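Long-range contact in MetRS related protein (PDB 2CWP), which is a MetRS-related protein with an OB-fold tRNA-binding domain and probably binds tRNA in the service of methionyl-tRNA synthesis: residues A[17-22]-A[63-68]. Numbering follows the deposited sequence.
Sequences MKVGLV and GKKFIF
G20 and F66 pair through two backbone hydrogen bonds, G20 N to F66 O and F66 N to G20 O, at the middle of an antiparallel ladder in the OB-fold β-sheet of this tRNA-binding domain. The pair illustrates how a glycine in a strand can make room for a ring on the opposing strand. The CD1–CE1 edge of the F68 ring runs alongside G20, with F68 CE1 3.4 Å from G20 O and F68 CD1 3.9 Å from G20 CA; a β-carbon at that glycine would clash with CD1. Farther along, V22 bridges two rings: its CG2 sits 3.7 Å from F66 CD1 and in the plane of the F68 ring, 4.0 Å from F68 CZ. With CG1 anti to the V22 backbone N (chi1 178°), the other methyl, CG2, is the one turned to the rings. The V22 N–K64 O hydrogen bond is nearly straight, its N-H...O angle 176°. Replacing F68 by alanine is likely to open a gap beside G20 and leave V22 CG2 with one aromatic neighbour of the two. On the other face V19 CG1 packs 4.0 Å from K65 CB. Outward, L37, V39 and L86 pack on F68, and F41 meets its ring edge-to-face, while K65 NZ hydrogen-bonds to V105 O and E103 O.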
ATOM      1  N   MET A  17       6.726   0.142  -8.037  1.00 28.49           N
ATOM      2  CA  MET A  17       6.277  -0.513  -6.819  1.00 25.69           C
ATOM      3  C   MET A  17       7.540  -0.786  -6.015  1.00 24.19           C
ATOM      4  O   MET A  17       8.553  -1.204  -6.563  1.00 22.05           O
ATOM      5  CB  MET A  17       5.548  -1.820  -7.142  1.00 20.51           C
ATOM      6  CG  MET A  17       4.291  -1.621  -7.962  1.00 25.51           C
ATOM      7  SD  MET A  17       3.255  -3.093  -8.109  1.00 23.64           S
ATOM      8  CE  MET A  17       4.033  -3.936  -9.540  1.00 21.07           C
ATOM      9  N   LYS A  18       7.490  -0.519  -4.719  1.00 22.73           N
ATOM     10  CA  LYS A  18       8.640  -0.754  -3.877  1.00 21.26           C
ATOM     11  C   LYS A  18       8.184  -1.385  -2.578  1.00 20.88           C
ATOM     12  O   LYS A  18       7.023  -1.274  -2.189  1.00 21.42           O
ATOM     13  CB  LYS A  18       9.364   0.557  -3.558  1.00 25.08           C
ATOM     14  CG  LYS A  18       9.829   1.334  -4.765  1.00 31.33           C
ATOM     15  CD  LYS A  18      10.739   2.481  -4.339  1.00 35.99           C
ATOM     16  CE  LYS A  18      11.414   3.117  -5.546  1.00 43.75           C
ATOM     17  NZ  LYS A  18      12.515   4.047  -5.128  1.00 47.49           N
ATOM     18  N   VAL A  19       9.112  -2.051  -1.912  1.00 16.75           N
ATOM     19  CA  VAL A  19       8.823  -2.680  -0.649  1.00 18.39           C
ATOM     20  C   VAL A  19       8.834  -1.582   0.396  1.00 23.28           C
ATOM     21  O   VAL A  19       9.766  -0.768   0.426  1.00 22.64           O
ATOM     22  CB  VAL A  19       9.891  -3.705  -0.330  1.00 19.80           C
ATOM     23  CG1 VAL A  19       9.747  -4.186   1.089  1.00 18.29           C
ATOM     24  CG2 VAL A  19       9.783  -4.864  -1.333  1.00 23.62           C
ATOM     25  N   GLY A  20       7.803  -1.550   1.238  1.00 20.88           N
ATOM     26  CA  GLY A  20       7.732  -0.530   2.273  1.00 19.93           C
ATOM     27  C   GLY A  20       7.389  -1.116   3.623  1.00 22.73           C
ATOM     28  O   GLY A  20       6.604  -2.062   3.696  1.00 27.26           O
ATOM     29  N   LEU A  21       7.975  -0.569   4.693  1.00 25.07           N
ATOM     30  CA  LEU A  21       7.706  -1.049   6.053  1.00 24.82           C
ATOM     31  C   LEU A  21       6.675  -0.161   6.724  1.00 21.80           C
ATOM     32  O   LEU A  21       6.857   1.048   6.815  1.00 23.78           O
ATOM     33  CB  LEU A  21       8.995  -1.053   6.894  1.00 25.89           C
ATOM     34  CG  LEU A  21       8.815  -1.187   8.419  1.00 29.47           C
ATOM     35  CD1 LEU A  21       8.124  -2.511   8.733  1.00 24.24           C
ATOM     36  CD2 LEU A  21      10.196  -1.107   9.124  1.00 24.52           C
ATOM     37  N   VAL A  22       5.586  -0.755   7.190  1.00 24.37           N
ATOM     38  CA  VAL A  22       4.537   0.014   7.852  1.00 23.18           C
ATOM     39  C   VAL A  22       4.966   0.370   9.278  1.00 24.48           C
ATOM     40  O   VAL A  22       4.945  -0.475  10.169  1.00 31.36           O
ATOM     41  CB  VAL A  22       3.213  -0.779   7.892  1.00 25.79           C
ATOM     42  CG1 VAL A  22       2.142   0.019   8.644  1.00 19.16           C
ATOM     43  CG2 VAL A  22       2.762  -1.082   6.466  1.00 21.47           C
ATOM     44  N   GLY A  63       4.259  -2.952  11.527  1.00 25.96           N
ATOM     45  CA  GLY A  63       5.420  -3.790  11.710  1.00 23.98           C
ATOM     46  C   GLY A  63       5.768  -4.654  10.513  1.00 27.02           C
ATOM     47  O   GLY A  63       6.847  -5.244  10.481  1.00 27.77           O
ATOM     48  N   LYS A  64       4.878  -4.738   9.527  1.00 26.15           N
ATOM     49  CA  LYS A  64       5.161  -5.580   8.358  1.00 24.21           C
ATOM     50  C   LYS A  64       5.569  -4.808   7.103  1.00 23.76           C
ATOM     51  O   LYS A  64       5.362  -3.599   7.004  1.00 24.43           O
ATOM     52  CB  LYS A  64       3.939  -6.429   8.002  1.00 21.76           C
ATOM     53  CG  LYS A  64       3.200  -7.056   9.171  1.00 34.60           C
ATOM     54  CD  LYS A  64       4.044  -8.028   9.954  1.00 36.84           C
ATOM     55  CE  LYS A  64       3.256  -9.311  10.211  1.00 42.38           C
ATOM     56  NZ  LYS A  64       1.867  -9.027  10.667  1.00 41.84           N
ATOM     57  N   LYS A  65       6.142  -5.537   6.145  1.00 23.59           N
ATOM     58  CA  LYS A  65       6.545  -4.980   4.861  1.00 22.62           C
ATOM     59  C   LYS A  65       5.522  -5.417   3.813  1.00 22.05           C
ATOM     60  O   LYS A  65       5.033  -6.554   3.860  1.00 18.81           O
ATOM     61  CB  LYS A  65       7.925  -5.500   4.454  1.00 21.73           C
ATOM     62  CG  LYS A  65       9.036  -5.051   5.385  1.00 22.49           C
ATOM     63  CD  LYS A  65      10.401  -5.492   4.888  1.00 26.79           C
ATOM     64  CE  LYS A  65      11.463  -5.099   5.896  1.00 18.06           C
ATOM     65  NZ  LYS A  65      12.814  -5.544   5.477  1.00 27.74           N
ATOM     66  N   PHE A  66       5.218  -4.523   2.873  1.00 17.79           N
ATOM     67  CA  PHE A  66       4.271  -4.806   1.798  1.00 19.65           C
ATOM     68  C   PHE A  66       4.711  -4.105   0.514  1.00 24.87           C
ATOM     69  O   PHE A  66       5.638  -3.287   0.520  1.00 16.32           O
ATOM     70  CB  PHE A  66       2.866  -4.298   2.135  1.00 18.28           C
ATOM     71  CG  PHE A  66       2.289  -4.887   3.375  1.00 22.79           C
ATOM     72  CD1 PHE A  66       2.397  -4.216   4.590  1.00 24.15           C
ATOM     73  CD2 PHE A  66       1.658  -6.123   3.340  1.00 19.22           C
ATOM     74  CE1 PHE A  66       1.879  -4.778   5.767  1.00 31.53           C
ATOM     75  CE2 PHE A  66       1.139  -6.693   4.508  1.00 25.49           C
ATOM     76  CZ  PHE A  66       1.250  -6.019   5.722  1.00 25.04           C
ATOM     77  N   ILE A  67       4.017  -4.429  -0.573  1.00 17.20           N
ATOM     78  CA  ILE A  67       4.280  -3.829  -1.864  1.00 18.15           C
ATOM     79  C   ILE A  67       3.423  -2.577  -1.963  1.00 16.98           C
ATOM     80  O   ILE A  67       2.244  -2.604  -1.618  1.00 21.92           O
ATOM     81  CB  ILE A  67       3.856  -4.746  -2.983  1.00 15.86           C
ATOM     82  CG1 ILE A  67       4.539  -6.104  -2.822  1.00 15.26           C
ATOM     83  CG2 ILE A  67       4.147  -4.077  -4.316  1.00 14.97           C
ATOM     84  CD1 ILE A  67       3.911  -7.196  -3.697  1.00 14.81           C
ATOM     85  N   PHE A  68       4.005  -1.489  -2.436  1.00 19.61           N
ATOM     86  CA  PHE A  68       3.272  -0.232  -2.584  1.00 18.90           C
ATOM     87  C   PHE A  68       3.610   0.400  -3.934  1.00 22.91           C
ATOM     88  O   PHE A  68       4.779   0.383  -4.346  1.00 24.63           O
ATOM     89  CB  PHE A  68       3.681   0.788  -1.500  1.00 21.62           C
ATOM     90  CG  PHE A  68       3.341   0.384  -0.087  1.00 21.70           C
ATOM     91  CD1 PHE A  68       4.200  -0.426   0.648  1.00 19.06           C
ATOM     92  CD2 PHE A  68       2.186   0.875   0.527  1.00 18.14           C
ATOM     93  CE1 PHE A  68       3.926  -0.745   1.994  1.00 14.15           C
ATOM     94  CE2 PHE A  68       1.896   0.569   1.860  1.00 22.13           C
ATOM     95  CZ  PHE A  68       2.770  -0.243   2.598  1.00 21.49           C
TER